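Multicopper oxidase type 1 (Nitrosomonas europaea, PDB 3G5W) binds copper at a mononuclear blue site and at a trinuclear cluster shared between subunits, and probably works as a laccase-like oxidoreductase. Local coordinates at residues V106-N109 against E110-M114; I58-G62 against M63-G67. All blocks are in the same frame, centred on the assembly; numbering follows the deposited sequence.

Interaction 1: V106-N109 against E110-M114. With CU (copper (II) ion), chain G.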
loop_
_atom_site.group_PDB
_atom_site.type_symbol
_atom_site.label_atom_id
_atom_site.label_comp_id
_atom_site.label_asym_id
_atom_site.label_seq_id
_atom_site.Cartn_x
_atom_site.Cartn_y
_atom_site.Cartn_z
ATOM N N VAL A 106 12.178 -8.492 -19.125
ATOM C CA VAL A 106 11.594 -8.162 -20.432
ATOM C C VAL A 106 10.077 -8.067 -20.268
ATOM O O VAL A 106 9.467 -8.926 -19.631
ATOM C CB VAL A 106 11.933 -9.245 -21.512
ATOM C CG1 VAL A 106 11.214 -8.962 -22.831
ATOM C CG2 VAL A 106 13.445 -9.332 -21.755
ATOM N N ASN A 107 9.466 -7.020 -20.823
ATOM C CA ASN A 107 8.000 -6.912 -20.846
ATOM C C ASN A 107 7.343 -7.415 -19.562
ATOM O O ASN A 107 6.449 -8.271 -19.595
ATOM C CB ASN A 107 7.428 -7.659 -22.059
ATOM C CG ASN A 107 7.928 -7.103 -23.367
ATOM O OD1 ASN A 107 8.492 -6.011 -23.414
ATOM N ND2 ASN A 107 7.735 -7.857 -24.442
ATOM N N VAL A 108 7.789 -6.873 -18.430
ATOM C CA VAL A 108 7.440 -7.437 -17.121
ATOM C C VAL A 108 5.934 -7.458 -16.836
ATOM O O VAL A 108 5.442 -8.377 -16.171
ATOM C CB VAL A 108 8.209 -6.756 -15.970
ATOM C CG1 VAL A 108 9.700 -6.997 -16.139
ATOM C CG2 VAL A 108 7.918 -5.261 -15.930
ATOM N N ASN A 109 5.216 -6.455 -17.344
ATOM C CA ASN A 109 3.755 -6.414 -17.251
ATOM C C ASN A 109 3.071 -7.707 -17.712
ATOM O O ASN A 109 1.965 -8.020 -17.260
ATOM C CB ASN A 109 3.195 -5.209 -18.016
ATOM C CG ASN A 109 3.628 -5.183 -19.466
ATOM O OD1 ASN A 109 4.821 -5.129 -19.766
ATOM N ND2 ASN A 109 2.656 -5.202 -20.381
ATOM N N GLU A 110 3.730 -8.443 -18.609
ATOM C CA GLU A 110 3.293 -9.791 -18.989
ATOM C C GLU A 110 4.163 -10.903 -18.381
ATOM O O GLU A 110 3.644 -11.816 -17.736
ATOM C CB GLU A 110 3.242 -9.965 -20.516
ATOM C CG GLU A 110 2.635 -11.319 -20.940
ATOM C CD GLU A 110 3.081 -11.800 -22.321
ATOM O OE1 GLU A 110 3.538 -10.967 -23.133
ATOM O OE2 GLU A 110 2.980 -13.021 -22.590
ATOM N N HIS A 111 5.475 -10.825 -18.602
ATOM C CA HIS A 111 6.387 -11.941 -18.301
ATOM C C HIS A 111 6.468 -12.288 -16.815
ATOM O O HIS A 111 6.424 -13.466 -16.446
ATOM C CB HIS A 111 7.792 -11.677 -18.869
ATOM C CG HIS A 111 7.871 -11.754 -20.368
ATOM N ND1 HIS A 111 9.008 -12.161 -21.033
ATOM C CD2 HIS A 111 6.952 -11.485 -21.327
ATOM C CE1 HIS A 111 8.793 -12.120 -22.337
ATOM N NE2 HIS A 111 7.550 -11.722 -22.541
ATOM N N VAL A 112 6.581 -11.267 -15.967
ATOM C CA VAL A 112 6.651 -11.490 -14.517
ATOM C C VAL A 112 5.244 -11.678 -13.940
ATOM O O VAL A 112 4.976 -12.672 -13.266
ATOM C CB VAL A 112 7.423 -10.360 -13.769
ATOM C CG1 VAL A 112 7.528 -10.667 -12.274
ATOM C CG2 VAL A 112 8.809 -10.201 -14.342
ATOM N N THR A 113 4.350 -10.733 -14.227
ATOM C CA THR A 113 2.974 -10.780 -13.718
ATOM C C THR A 113 2.241 -12.096 -14.011
ATOM O O THR A 113 1.625 -12.673 -13.106
ATOM C CB THR A 113 2.136 -9.581 -14.233
ATOM O OG1 THR A 113 2.796 -8.355 -13.891
ATOM C CG2 THR A 113 0.727 -9.585 -13.631
ATOM N N MET A 114 2.320 -12.584 -15.253
ATOM C CA MET A 114 1.498 -13.739 -15.642
ATOM C C MET A 114 2.168 -14.860 -16.451
ATOM O O MET A 114 1.476 -15.733 -16.975
ATOM C CB MET A 114 0.214 -13.269 -16.339
ATOM C CG MET A 114 0.419 -12.572 -17.690
ATOM S SD MET A 114 -1.098 -11.775 -18.281
ATOM C CE MET A 114 -1.164 -10.314 -17.230
HETATM CU CU CU G . 10.809 -12.806 -20.128
#
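Glu110 N donates to Asn107 O at 2.9 Å and so helps start the short helix 108-114. It reaches this carbonyl from above its plane. Asn107 stands at the N-cap position, but its backbone oxygen takes the bonds here. Glu110 OE1 lies at the edge of the His111 ring, in its plane, while OE2 forms a salt bridge with Arg115 and accepts a hydrogen bond from Gly155 N.

His111 N gives the same Asn107 O a second, straighter bond of 2.9 Å from the opposite face of the carbonyl. The oxygen is thus gripped by two N-H groups. The His111 CG lies anti to the carbonyl carbon (chi1 -71°), which lays the ring back along 106-107. There His111 ND1 binds the copper ion at 2.1 Å. Asn107 CB sits over one face of the His111 ring as a CH-pi contact, 4.3 Å from the centroid. Val106 CG1 lies 4.0 Å from His111 CE1. His56, Cys104 and Met117 complete the mononuclear site.

Val112 N bonds to Val108 O, and Val112 CG2 packs alongside Val108 CG1 at 3.8 Å. Thr113 N donates to Val108 O almost head-on at 3.2 Å. Met114 CE comes within 3.9 Å of Asn109 O.

The helix lies between strands 98-103 and 118-124 in sequence. Glu110 and Met114 pack on strand 20-27, while Val108 and Val112 touch Asp255 of the second subunit.

Interaction 2: I58-G62 against M63-G67. With C1O (Cu-O linkage), chain L; C2O (Cu-O-Cu linkage), chain K.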
loop_
_atom_site.group_PDB
_atom_site.type_symbol
_atom_site.label_atom_id
_atom_site.label_comp_id
_atom_site.label_asym_id
_atom_site.label_seq_id
_atom_site.Cartn_x
_atom_site.Cartn_y
_atom_site.Cartn_z
ATOM N N ILE A 58 17.466 -12.468 -17.015
ATOM C CA ILE A 58 17.235 -12.680 -15.591
ATOM C C ILE A 58 17.860 -11.548 -14.805
ATOM O O ILE A 58 19.073 -11.309 -14.874
ATOM C CB ILE A 58 17.761 -14.022 -15.050
ATOM C CG1 ILE A 58 17.168 -15.199 -15.819
ATOM C CG2 ILE A 58 17.415 -14.152 -13.541
ATOM C CD1 ILE A 58 17.597 -16.547 -15.283
ATOM N N HIS A 59 17.015 -10.856 -14.050
ATOM C CA HIS A 59 17.476 -9.843 -13.134
ATOM C C HIS A 59 17.504 -10.431 -11.725
ATOM O O HIS A 59 16.577 -11.123 -11.312
ATOM C CB HIS A 59 16.573 -8.607 -13.201
ATOM C CG HIS A 59 16.780 -7.666 -12.062
ATOM N ND1 HIS A 59 18.006 -7.103 -11.779
ATOM C CD2 HIS A 59 15.928 -7.215 -11.111
ATOM C CE1 HIS A 59 17.893 -6.325 -10.716
ATOM N NE2 HIS A 59 16.646 -6.390 -10.284
ATOM N N TRP A 60 18.582 -10.158 -11.004
ATOM C CA TRP A 60 18.797 -10.703 -9.674
ATOM C C TRP A 60 18.438 -9.618 -8.653
ATOM O O TRP A 60 19.275 -8.800 -8.255
ATOM C CB TRP A 60 20.240 -11.216 -9.553
ATOM C CG TRP A 60 20.613 -12.055 -10.762
ATOM C CD1 TRP A 60 21.207 -11.614 -11.915
ATOM C CD2 TRP A 60 20.353 -13.453 -10.956
ATOM N NE1 TRP A 60 21.348 -12.655 -12.802
ATOM C CE2 TRP A 60 20.828 -13.793 -12.243
ATOM C CE3 TRP A 60 19.769 -14.454 -10.165
ATOM C CZ2 TRP A 60 20.750 -15.099 -12.756
ATOM C CZ3 TRP A 60 19.687 -15.747 -10.673
ATOM C CH2 TRP A 60 20.175 -16.054 -11.961
ATOM N N HIS A 61 17.165 -9.614 -8.267
ATOM C CA HIS A 61 16.580 -8.545 -7.442
ATOM C C HIS A 61 17.100 -8.602 -6.016
ATOM O O HIS A 61 16.780 -9.528 -5.269
ATOM C CB HIS A 61 15.051 -8.651 -7.431
ATOM C CG HIS A 61 14.370 -7.491 -6.766
ATOM N ND1 HIS A 61 13.312 -6.822 -7.342
ATOM C CD2 HIS A 61 14.615 -6.866 -5.588
ATOM C CE1 HIS A 61 12.925 -5.842 -6.541
ATOM N NE2 HIS A 61 13.695 -5.851 -5.467
ATOM N N GLY A 62 17.872 -7.591 -5.641
ATOM C CA GLY A 62 18.494 -7.528 -4.323
ATOM C C GLY A 62 19.997 -7.726 -4.380
ATOM O O GLY A 62 20.706 -7.428 -3.414
ATOM N N MET A 63 20.488 -8.246 -5.503
ATOM C CA MET A 63 21.923 -8.368 -5.709
ATOM C C MET A 63 22.475 -7.003 -6.097
ATOM O O MET A 63 22.031 -6.407 -7.078
ATOM C CB MET A 63 22.257 -9.416 -6.779
ATOM C CG MET A 63 22.002 -10.877 -6.385
ATOM S SD MET A 63 22.961 -11.440 -4.950
ATOM C CE MET A 63 21.784 -11.171 -3.628
ATOM N N LEU A 64 23.441 -6.522 -5.315
ATOM C CA LEU A 64 24.071 -5.214 -5.514
ATOM C C LEU A 64 24.870 -5.116 -6.812
ATOM O O LEU A 64 25.051 -4.023 -7.340
ATOM C CB LEU A 64 24.984 -4.890 -4.325
ATOM C CG LEU A 64 24.595 -3.850 -3.263
ATOM C CD1 LEU A 64 23.115 -3.456 -3.272
ATOM C CD2 LEU A 64 25.048 -4.296 -1.875
ATOM N N GLN A 65 25.356 -6.258 -7.306
ATOM C CA GLN A 65 26.157 -6.311 -8.535
ATOM C C GLN A 65 27.343 -5.336 -8.486
ATOM O O GLN A 65 27.548 -4.534 -9.402
ATOM C CB GLN A 65 25.287 -6.063 -9.785
ATOM C CG GLN A 65 24.077 -6.993 -9.957
ATOM C CD GLN A 65 24.434 -8.380 -10.490
ATOM O OE1 GLN A 65 23.565 -9.244 -10.617
ATOM N NE2 GLN A 65 25.705 -8.597 -10.799
ATOM N N ARG A 66 28.127 -5.413 -7.411
ATOM C CA ARG A 66 29.258 -4.504 -7.226
ATOM C C ARG A 66 30.346 -4.791 -8.258
ATOM O O ARG A 66 30.956 -5.864 -8.258
ATOM C CB ARG A 66 29.794 -4.559 -5.791
ATOM C CG ARG A 66 28.748 -4.201 -4.743
ATOM C CD ARG A 66 29.326 -4.168 -3.343
ATOM N NE ARG A 66 29.896 -2.859 -3.040
ATOM C CZ ARG A 66 29.218 -1.843 -2.505
ATOM N NH1 ARG A 66 27.933 -1.972 -2.190
ATOM N NH2 ARG A 66 29.837 -0.693 -2.275
ATOM N N GLY A 67 30.542 -3.837 -9.165
ATOM C CA GLY A 67 31.460 -4.005 -10.289
ATOM C C GLY A 67 30.988 -4.972 -11.362
ATOM O O GLY A 67 31.733 -5.269 -12.300
HETATM CU CU4 C1O L . 16.012 -5.051 -8.940
HETATM O O3 C1O L . 18.198 -5.083 -7.368
HETATM CU CU2 C2O K . 14.148 -3.500 -12.193
HETATM CU CU3 C2O K . 12.445 -7.099 -9.119
HETATM O O1 C2O K . 13.309 -4.958 -11.154
#
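A type II beta turn from Trp60 to Met63 ends the strand 59-61, which carries two histidines of the trinuclear copper site. Met63 N closes the turn with a 3.1 Å bond to Trp60 O, coming in from above the carbonyl plane. Gly62 has a phi of 110°, where a CB would be jammed against the preceding carbonyl oxygen. Gly62 N donates a nearly straight hydrogen bond of 3.1 Å to O3 of the Cu-O linkage.

Met63 CG rests on Trp60 CB at 3.6 Å. Gln65 OE1 approaches Trp60 CD1 obliquely, with amide and ring planes 54° apart. The amide NE2 is held by Thr68.

His59 NE2 binds CU4 and His61 ND1 binds CU3, each at 2.0 Å. CU4 also lies 3.6 Å above one face of the His61 ring, offset toward the rim. His203 of the second subunit joins His59 on CU4, while His103 of this chain and His253 of the second subunit join His61 on CU3. Asp226 of the second subunit takes a bond from His61 NE2.

Within this chain, strand 59-61 is the outermost strand of its sheet and runs antiparallel to 98-103. Trp60 packs on Val46 of strand 43-50 and Phe92 of strand 87-93, and Met63 also touches Phe92 and Met100.

Overall arrangement
Both interactions lie in the N-terminal cupredoxin-like domain, with interaction 2 first along the chain. Their centres are 19 Å apart and their nearest atoms about 7 Å, so they do not touch. Strand 98-103 pairs with strand 59-61 of interaction 2, and the chain then runs through Cys104 and His105 into 106-114. Cys104 binds the mononuclear copper, while His103 and His105 on either side of it belong to the Cu-O-Cu pocket. This short path joins the two kinds of copper site, consistent with electron transfer between them as in other multicopper oxidases. Both contacts also meet the second subunit, which completes the trinuclear site.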